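Local structure of dephospho-CoA kinase (Legionella pneumophila subsp. pneumophila, 4TTR) at residues Val19-Asn24 / Tyr121-Ile126; Gln62-His67 / Arg95-Ser100; Leu143-Leu148 / Asp184-Asn189. The protein probably catalyses the last step of coenzyme A biosynthesis, the ATP-dependent phosphorylation of the 3'-hydroxyl group of dephospho-CoA. All blocks are in the same frame, centred on the assembly; numbering follows the deposited sequence. Where two conformers were deposited one is given.

In the fold
Contacts 1 and 3 belong to one five-stranded parallel sheet, their centres about 13 Å apart, and contact 2 pairs two helices well away from it. Strands 18-23 and 140-145 run side by side between them, tied by probable hydrogen bonds from Val144 N to Thr22 O (2.8 Å) and from Asn24 N to Val144 O (3.0 Å). Both contacts flank the P-loop segment Ala26-Thr31, which runs into helix 29-38 and where 1,3-butanediol is bound and ATP is predicted to bind: the side chain of Glu125 lies about 6 Å from the diol, that of Asn189 about 7 Å. Contact 2 is centred about 23 Å from the centre of contact 1 and 30 Å from that of contact 3.

Contact 1: Val19-Asn24 / Tyr121-Ile126; sequences VGLTGN and YCLIEI
The Tyr121 ring meets Val19 obliquely: CG2 of Val19 comes to 4.2 Å from Tyr121 CD2. Outside the pair, Tyr207 makes an edge-to-face contact with the same ring, and the phenol OH is hydrogen-bonded to His204 ND1. From here strands 19-23 and 122-125 run parallel, sewn together by four nearly straight backbone bonds, from Val19 N to Cys122 O at one end to Ile126 N to Leu21 O at the other. On one face of the sheet Leu123 fills the gap between two neighbours: its CD1 packs on Val19 CG1 (3.7 Å), while its CD2 meets Leu21 CD2 (3.8 Å). Helix 29-38 covers this face through Ala33 and Phe36. Ile126 reaches back across the strand end. A chi1 of 59° sets Ile126 CG1 between its backbone N and carbonyl carbon, where it lies 3.4 Å from Thr22 CG2, closer than carbons normally pack, and Ile126 CD1 comes to 4.1 Å from Gly20 CA. Where direct pairing stops, a water takes over, accepting from Gly23 N (3.1 Å) and donating to Ile126 O (2.6 Å). The extended side chain of Glu125 ends about 3 Å from that of Lys29, a predicted ATP-binding residue. A central parallel strand running straight into a glycine-rich loop and helix, with strand order 2-3-1-4-5, is the core of a P-loop kinase.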
loop_
_atom_site.group_PDB
_atom_site.type_symbol
_atom_site.label_atom_id
_atom_site.label_comp_id
_atom_site.label_asym_id
_atom_site.label_seq_id
_atom_site.Cartn_x
_atom_site.Cartn_y
_atom_site.Cartn_z
ATOM N N VAL A 19 -4.072 -11.998 1.925
ATOM C CA VAL A 19 -4.016 -11.052 3.025
ATOM C C VAL A 19 -3.670 -9.678 2.470
ATOM O O VAL A 19 -2.631 -9.500 1.838
ATOM C CB VAL A 19 -2.971 -11.472 4.076
ATOM C CG1 VAL A 19 -2.843 -10.420 5.167
ATOM C CG2 VAL A 19 -3.330 -12.827 4.661
ATOM N N GLY A 20 -4.544 -8.708 2.710
ATOM C CA GLY A 20 -4.283 -7.341 2.306
ATOM C C GLY A 20 -3.336 -6.666 3.275
ATOM O O GLY A 20 -3.585 -6.654 4.477
ATOM N N LEU A 21 -2.244 -6.118 2.750
ATOM C CA LEU A 21 -1.283 -5.374 3.557
ATOM C C LEU A 21 -1.474 -3.869 3.378
ATOM O O LEU A 21 -1.325 -3.337 2.276
ATOM C CB LEU A 21 0.149 -5.770 3.190
ATOM C CG LEU A 21 1.264 -4.938 3.837
ATOM C CD1 LEU A 21 1.228 -5.060 5.347
ATOM C CD2 LEU A 21 2.622 -5.348 3.304
ATOM N N THR A 22 -1.816 -3.197 4.471
ATOM C CA THR A 22 -1.975 -1.750 4.480
ATOM C C THR A 22 -1.115 -1.154 5.581
ATOM O O THR A 22 -0.673 -1.856 6.486
ATOM C CB THR A 22 -3.442 -1.329 4.705
ATOM O OG1 THR A 22 -3.889 -1.780 5.991
ATOM C CG2 THR A 22 -4.332 -1.910 3.638
ATOM N N GLY A 23 -0.883 0.148 5.507
ATOM C CA GLY A 23 -0.130 0.820 6.543
ATOM C C GLY A 23 -0.328 2.314 6.491
ATOM O O GLY A 23 -0.528 2.878 5.414
ATOM N N ASN A 24 -0.279 2.962 7.651
ATOM C CA ASN A 24 -0.347 4.409 7.675
ATOM C C ASN A 24 1.009 4.966 7.266
ATOM O O ASN A 24 1.868 4.247 6.759
ATOM C CB ASN A 24 -0.800 4.941 9.051
ATOM C CG ASN A 24 0.191 4.658 10.177
ATOM O OD1 ASN A 24 1.294 4.172 9.960
ATOM N ND2 ASN A 24 -0.211 4.984 11.400
ATOM N N TYR A 121 -0.257 -18.902 1.132
ATOM C CA TYR A 121 -1.161 -17.764 1.077
ATOM C C TYR A 121 -0.415 -16.623 0.402
ATOM O O TYR A 121 0.806 -16.688 0.245
ATOM C CB TYR A 121 -1.652 -17.362 2.472
ATOM C CG TYR A 121 -0.571 -16.805 3.368
ATOM C CD1 TYR A 121 0.177 -17.642 4.188
ATOM C CD2 TYR A 121 -0.297 -15.446 3.393
ATOM C CE1 TYR A 121 1.166 -17.143 5.001
ATOM C CE2 TYR A 121 0.693 -14.937 4.204
ATOM C CZ TYR A 121 1.423 -15.789 5.005
ATOM O OH TYR A 121 2.409 -15.293 5.819
ATOM N N CYS A 122 -1.153 -15.593 0.001
ATOM C CA CYS A 122 -0.587 -14.478 -0.757
ATOM C C CYS A 122 -0.786 -13.164 -0.014
ATOM O O CYS A 122 -1.799 -12.960 0.648
ATOM C CB CYS A 122 -1.230 -14.402 -2.147
ATOM S SG CYS A 122 -0.524 -13.154 -3.259
ATOM N N LEU A 123 0.198 -12.284 -0.130
ATOM C CA LEU A 123 0.126 -10.954 0.452
ATOM C C LEU A 123 -0.038 -9.919 -0.655
ATOM O O LEU A 123 0.744 -9.890 -1.599
ATOM C CB LEU A 123 1.381 -10.670 1.272
ATOM C CG LEU A 123 1.304 -9.514 2.263
ATOM C CD1 LEU A 123 0.449 -9.890 3.463
ATOM C CD2 LEU A 123 2.701 -9.131 2.698
ATOM N N ILE A 124 -1.070 -9.089 -0.541
ATOM C CA ILE A 124 -1.333 -8.032 -1.510
ATOM C C ILE A 124 -1.188 -6.665 -0.841
ATOM O O ILE A 124 -2.018 -6.277 -0.019
ATOM C CB ILE A 124 -2.747 -8.152 -2.121
ATOM C CG1 ILE A 124 -3.002 -9.578 -2.623
ATOM C CG2 ILE A 124 -2.918 -7.147 -3.252
ATOM C CD1 ILE A 124 -4.417 -9.820 -3.117
ATOM N N GLU A 125 -0.124 -5.949 -1.182
ATOM C CA GLU A 125 0.086 -4.602 -0.665
ATOM C C GLU A 125 -0.837 -3.622 -1.376
ATOM O O GLU A 125 -0.769 -3.470 -2.595
ATOM C CB GLU A 125 1.543 -4.174 -0.833
ATOM C CG GLU A 125 1.879 -2.869 -0.128
ATOM C CD GLU A 125 3.299 -2.406 -0.392
ATOM O OE1 GLU A 125 3.473 -1.269 -0.879
ATOM O OE2 GLU A 125 4.242 -3.173 -0.103
ATOM N N ILE A 126 -1.692 -2.961 -0.597
ATOM C CA ILE A 126 -2.740 -2.097 -1.125
ATOM C C ILE A 126 -2.746 -0.767 -0.363
ATOM O O ILE A 126 -2.105 -0.657 0.682
ATOM C CB ILE A 126 -4.116 -2.797 -1.029
ATOM C CG1 ILE A 126 -4.435 -3.153 0.425
ATOM C CG2 ILE A 126 -4.116 -4.041 -1.900
ATOM C CD1 ILE A 126 -5.720 -3.939 0.614
HETATM O O HOH W 1 -1.530 0.992 2.555
#

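Contact 2: Gln62-His67 / Arg95-Ser100; sequences QDIISH and RLWLES
One residue before Trp97, whose indole stacks on His67, Leu96 O is gripped by two donors of Ser100: the backbone N at 2.9 Å and OG at 2.8 Å, arriving from opposite faces of the carbonyl plane. This lies within helix 92-115, which pairs with helix 59-68 as an antiparallel helix pair; the short segments cross at 156° with axes 11.5 Å apart, and long side chains bridge that wide spacing. The main bridge is a face-to-face stack of the His67 imidazole on the six-membered ring of Trp97, centroids 3.6 Å apart and planes at 9°. The two side chains come from their own helices and overlap in antiparallel fashion, each with CG anti to its backbone N (chi1 -175° in His67), which carries both rings out to meet between the helices. His67 NE2 is hydrogen-bonded to Glu94 OE2, which, with the stack, should help to hold the imidazole's rotation and could favour its protonated form. Asp63 O and Ile64 CA approach the indole rim at CH2, roughly level with the ring. Deeper in, Ile84 of helix 81-90 touches both Ile64 and Leu98, and across the pair Leu98 CD1 lies 3.9 Å from Ile64 CG1 and equally far from Ile64 CD1.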
loop_
_atom_site.group_PDB
_atom_site.type_symbol
_atom_site.label_atom_id
_atom_site.label_comp_id
_atom_site.label_asym_id
_atom_site.label_seq_id
_atom_site.Cartn_x
_atom_site.Cartn_y
_atom_site.Cartn_z
ATOM N N GLN A 62 -1.705 8.180 -20.537
ATOM C CA GLN A 62 -2.298 9.184 -21.411
ATOM C C GLN A 62 -3.493 9.871 -20.749
ATOM O O GLN A 62 -3.637 11.090 -20.834
ATOM C CB GLN A 62 -2.722 8.546 -22.738
ATOM C CG GLN A 62 -1.542 8.120 -23.618
ATOM C CD GLN A 62 -1.909 7.070 -24.659
ATOM O OE1 GLN A 62 -3.043 6.594 -24.709
ATOM N NE2 GLN A 62 -0.943 6.707 -25.496
ATOM N N ASP A 63 -4.345 9.089 -20.092
ATOM C CA ASP A 63 -5.541 9.629 -19.452
ATOM C C ASP A 63 -5.190 10.506 -18.253
ATOM O O ASP A 63 -5.862 11.500 -17.986
ATOM C CB ASP A 63 -6.470 8.501 -19.006
ATOM C CG ASP A 63 -6.965 7.656 -20.163
ATOM O OD1 ASP A 63 -6.930 8.132 -21.317
ATOM O OD2 ASP A 63 -7.398 6.513 -19.912
ATOM N N ILE A 64 -4.144 10.123 -17.530
ATOM C CA ILE A 64 -3.670 10.886 -16.384
ATOM C C ILE A 64 -3.192 12.274 -16.815
ATOM O O ILE A 64 -3.558 13.282 -16.208
ATOM C CB ILE A 64 -2.531 10.129 -15.655
ATOM C CG1 ILE A 64 -3.115 8.960 -14.862
ATOM C CG2 ILE A 64 -1.769 11.048 -14.697
ATOM C CD1 ILE A 64 -2.086 7.967 -14.361
ATOM N N ILE A 65 -2.382 12.325 -17.868
ATOM C CA ILE A 65 -1.826 13.588 -18.346
ATOM C C ILE A 65 -2.906 14.463 -18.972
ATOM O O ILE A 65 -2.887 15.684 -18.821
ATOM C CB ILE A 65 -0.691 13.339 -19.355
ATOM C CG1 ILE A 65 0.502 12.722 -18.628
ATOM C CG2 ILE A 65 -0.260 14.637 -20.046
ATOM C CD1 ILE A 65 1.505 12.067 -19.542
ATOM N N SER A 66 -3.850 13.849 -19.675
ATOM C CA SER A 66 -4.948 14.600 -20.264
ATOM C C SER A 66 -5.846 15.159 -19.164
ATOM O O SER A 66 -6.367 16.270 -19.275
ATOM C CB SER A 66 -5.758 13.722 -21.219
ATOM O OG SER A 66 -6.876 13.148 -20.566
ATOM N N HIS A 67 -6.014 14.388 -18.095
ATOM C CA HIS A 67 -6.881 14.781 -16.988
ATOM C C HIS A 67 -6.277 15.894 -16.136
ATOM O O HIS A 67 -6.921 16.913 -15.883
ATOM C CB HIS A 67 -7.181 13.568 -16.107
ATOM C CG HIS A 67 -8.157 13.844 -15.007
ATOM N ND1 HIS A 67 -9.514 13.942 -15.225
ATOM C CD2 HIS A 67 -7.972 14.041 -13.681
ATOM C CE1 HIS A 67 -10.124 14.185 -14.078
ATOM N NE2 HIS A 67 -9.212 14.253 -13.126
ATOM N N ARG A 95 -8.447 11.503 -5.984
ATOM C CA ARG A 95 -8.008 10.195 -5.521
ATOM C C ARG A 95 -8.949 9.133 -6.055
ATOM O O ARG A 95 -8.514 8.104 -6.570
ATOM C CB ARG A 95 -7.953 10.124 -3.994
ATOM C CG ARG A 95 -7.718 8.714 -3.485
ATOM C CD ARG A 95 -7.123 8.692 -2.100
ATOM N NE ARG A 95 -7.952 9.414 -1.144
ATOM C CZ ARG A 95 -9.088 8.947 -0.637
ATOM N NH1 ARG A 95 -9.546 7.755 -1.000
ATOM N NH2 ARG A 95 -9.773 9.680 0.230
ATOM N N LEU A 96 -10.245 9.399 -5.941
ATOM C CA LEU A 96 -11.255 8.456 -6.390
ATOM C C LEU A 96 -11.232 8.313 -7.906
ATOM O O LEU A 96 -11.390 7.208 -8.429
ATOM C CB LEU A 96 -12.640 8.894 -5.912
ATOM C CG LEU A 96 -12.889 8.641 -4.420
ATOM C CD1 LEU A 96 -14.116 9.392 -3.932
ATOM C CD2 LEU A 96 -13.041 7.152 -4.136
ATOM N N TRP A 97 -11.032 9.425 -8.609
ATOM C CA TRP A 97 -10.959 9.388 -10.063
ATOM C C TRP A 97 -9.810 8.486 -10.494
ATOM O O TRP A 97 -9.977 7.621 -11.351
ATOM C CB TRP A 97 -10.777 10.792 -10.649
ATOM C CG TRP A 97 -10.653 10.782 -12.147
ATOM C CD1 TRP A 97 -11.667 10.884 -13.056
ATOM C CD2 TRP A 97 -9.446 10.642 -12.911
ATOM N NE1 TRP A 97 -11.166 10.822 -14.334
ATOM C CE2 TRP A 97 -9.807 10.674 -14.272
ATOM C CE3 TRP A 97 -8.098 10.496 -12.572
ATOM C CZ2 TRP A 97 -8.869 10.565 -15.295
ATOM C CZ3 TRP A 97 -7.169 10.388 -13.590
ATOM C CH2 TRP A 97 -7.558 10.423 -14.934
ATOM N N LEU A 98 -8.648 8.684 -9.881
ATOM C CA LEU A 98 -7.455 7.938 -10.251
ATOM C C LEU A 98 -7.592 6.464 -9.881
ATOM O O LEU A 98 -7.122 5.590 -10.608
ATOM C CB LEU A 98 -6.221 8.538 -9.575
ATOM C CG LEU A 98 -4.882 7.901 -9.949
ATOM C CD1 LEU A 98 -4.640 7.970 -11.450
ATOM C CD2 LEU A 98 -3.736 8.564 -9.199
ATOM N N GLU A 99 -8.238 6.192 -8.753
ATOM C CA GLU A 99 -8.433 4.821 -8.310
ATOM C C GLU A 99 -9.408 4.113 -9.248
ATOM O O GLU A 99 -9.238 2.934 -9.551
ATOM C CB GLU A 99 -8.935 4.786 -6.860
ATOM C CG GLU A 99 -8.809 3.422 -6.183
ATOM C CD GLU A 99 -9.914 2.456 -6.565
ATOM O OE1 GLU A 99 -11.034 2.922 -6.855
ATOM O OE2 GLU A 99 -9.666 1.229 -6.573
ATOM N N SER A 100 -10.418 4.837 -9.720
ATOM C CA SER A 100 -11.381 4.269 -10.658
ATOM C C SER A 100 -10.730 3.976 -12.003
ATOM O O SER A 100 -11.062 2.987 -12.653
ATOM C CB SER A 100 -12.568 5.207 -10.862
ATOM O OG SER A 100 -13.241 5.451 -9.641
#

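Contact 3: Leu143-Leu148 / Asp184-Asn189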
loop_
_atom_site.group_PDB
_atom_site.type_symbol
_atom_site.label_atom_id
_atom_site.label_comp_id
_atom_site.label_asym_id
_atom_site.label_seq_id
_atom_site.Cartn_x
_atom_site.Cartn_y
_atom_site.Cartn_z
ATOM N N LEU A 143 -2.993 -4.159 8.976
ATOM C CA LEU A 143 -2.687 -2.737 9.012
ATOM C C LEU A 143 -1.445 -2.491 9.859
ATOM O O LEU A 143 -1.423 -2.808 11.047
ATOM C CB LEU A 143 -3.880 -1.955 9.559
ATOM C CG LEU A 143 -3.647 -0.497 9.956
ATOM C CD1 LEU A 143 -3.074 0.308 8.799
ATOM C CD2 LEU A 143 -4.954 0.103 10.442
ATOM N N VAL A 144 -0.409 -1.942 9.236
ATOM C CA VAL A 144 0.826 -1.614 9.940
ATOM C C VAL A 144 0.806 -0.152 10.352
ATOM O O VAL A 144 0.570 0.722 9.524
ATOM C CB VAL A 144 2.063 -1.880 9.068
ATOM C CG1 VAL A 144 3.344 -1.634 9.863
ATOM C CG2 VAL A 144 2.032 -3.301 8.530
ATOM N N ILE A 145 1.047 0.111 11.633
ATOM C CA ILE A 145 1.090 1.480 12.122
ATOM C C ILE A 145 2.345 1.725 12.946
ATOM O O ILE A 145 2.909 0.803 13.532
ATOM C CB ILE A 145 -0.155 1.828 12.972
ATOM C CG1 ILE A 145 -0.250 0.942 14.217
ATOM C CG2 ILE A 145 -1.416 1.682 12.142
ATOM C CD1 ILE A 145 -0.918 1.628 15.373
ATOM N N ALA A 146 2.772 2.979 12.976
ATOM C CA ALA A 146 3.910 3.387 13.782
ATOM C C ALA A 146 3.494 4.567 14.644
ATOM O O ALA A 146 2.722 5.418 14.197
ATOM C CB ALA A 146 5.086 3.751 12.900
ATOM N N PRO A 147 3.989 4.623 15.888
ATOM C CA PRO A 147 3.608 5.765 16.727
ATOM C C PRO A 147 4.091 7.095 16.147
ATOM O O PRO A 147 5.038 7.124 15.357
ATOM C CB PRO A 147 4.283 5.461 18.072
ATOM C CG PRO A 147 5.361 4.489 17.764
ATOM C CD PRO A 147 4.888 3.691 16.589
ATOM N N LEU A 148 3.423 8.174 16.546
ATOM C CA LEU A 148 3.680 9.514 16.029
ATOM C C LEU A 148 5.164 9.877 16.036
ATOM O O LEU A 148 5.693 10.348 15.029
ATOM C CB LEU A 148 2.871 10.526 16.848
ATOM C CG LEU A 148 3.207 12.019 16.795
ATOM C CD1 LEU A 148 3.292 12.542 15.381
ATOM C CD2 LEU A 148 2.157 12.793 17.573
ATOM N N ASP A 184 -8.147 -6.969 10.580
ATOM C CA ASP A 184 -8.174 -8.189 11.378
ATOM C C ASP A 184 -6.972 -8.231 12.304
ATOM O O ASP A 184 -7.053 -8.731 13.422
ATOM C CB ASP A 184 -8.205 -9.418 10.472
ATOM C CG ASP A 184 -9.410 -9.428 9.561
ATOM O OD1 ASP A 184 -10.510 -9.754 10.054
ATOM O OD2 ASP A 184 -9.262 -9.090 8.364
ATOM N N ASP A 185 -5.860 -7.680 11.832
ATOM C CA ASP A 185 -4.659 -7.568 12.644
ATOM C C ASP A 185 -4.004 -6.209 12.439
ATOM O O ASP A 185 -3.940 -5.699 11.319
ATOM C CB ASP A 185 -3.675 -8.686 12.305
ATOM C CG ASP A 185 -4.272 -10.065 12.512
ATOM O OD1 ASP A 185 -4.361 -10.507 13.679
ATOM O OD2 ASP A 185 -4.653 -10.703 11.509
ATOM N N VAL A 186 -3.543 -5.627 13.541
ATOM C CA VAL A 186 -2.816 -4.372 13.524
ATOM C C VAL A 186 -1.416 -4.601 14.082
ATOM O O VAL A 186 -1.256 -4.986 15.237
ATOM C CB VAL A 186 -3.541 -3.291 14.344
ATOM C CG1 VAL A 186 -2.724 -2.005 14.390
ATOM C CG2 VAL A 186 -4.927 -3.030 13.768
ATOM N N LEU A 187 -0.410 -4.367 13.248
ATOM C CA LEU A 187 0.981 -4.484 13.662
ATOM C C LEU A 187 1.497 -3.116 14.078
ATOM O O LEU A 187 1.736 -2.251 13.235
ATOM C CB LEU A 187 1.834 -5.058 12.527
ATOM C CG LEU A 187 3.185 -5.677 12.892
ATOM C CD1 LEU A 187 3.754 -6.387 11.673
ATOM C CD2 LEU A 187 4.173 -4.646 13.407
ATOM N N ILE A 188 1.644 -2.919 15.384
ATOM C CA ILE A 188 2.216 -1.687 15.902
ATOM C C ILE A 188 3.733 -1.780 15.793
ATOM O O ILE A 188 4.368 -2.541 16.519
ATOM C CB ILE A 188 1.803 -1.421 17.370
ATOM C CG1 ILE A 188 0.290 -1.609 17.544
ATOM C CG2 ILE A 188 2.226 -0.012 17.786
ATOM C CD1 ILE A 188 -0.201 -1.445 18.973
ATOM N N ASN A 189 4.302 -1.020 14.861
ATOM C CA ASN A 189 5.743 -1.008 14.629
ATOM C C ASN A 189 6.393 0.076 15.475
ATOM O O ASN A 189 6.651 1.177 14.990
ATOM C CB ASN A 189 6.042 -0.786 13.143
ATOM C CG ASN A 189 7.529 -0.726 12.841
ATOM O OD1 ASN A 189 8.359 -1.151 13.640
ATOM N ND2 ASN A 189 7.870 -0.195 11.677
#
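Ile145 leans over the neighbouring strand to meet Val186 and Ile188. Its CB leaves the sheet on the face that also carries Leu143, Val186 and Ile188, and a chi1 of 62° tucks CG1 over the backbone and swings the longer branch toward strand 185-188. Ile145 CG1 then rests 3.9 Å from Val186 CG1 and equally far from Leu187 O. At the tip, Ile145 CD1 touches Ile188 CG1 at 4.1 Å and stays near Val186 CG1 as well; the two isoleucines run alongside each other in the same direction. Beneath them the strands form a parallel pair, joined through intervening helices in a beta-alpha-beta crossover that places 185-188 at the edge of the sheet. Four backbone hydrogen bonds join the two strands: Leu143 N to Asp185 O, Leu187 N to Leu143 O, Ile145 N to Leu187 O and Asn189 N to Ile145 O. The bond from Asn189 N to Ile145 O measures 2.7 Å. On the other face Leu187 packs under helix 192-213. Past the strand ends, Pro147, at the N-cap of helix 148-159, sets its CD against Asn189 O (3.5 Å). Asn189 CB sits 3.5 Å from Ile145 O, and ND2 of Asn189 is hydrogen-bonded to Ser27 O in the predicted ATP-binding loop.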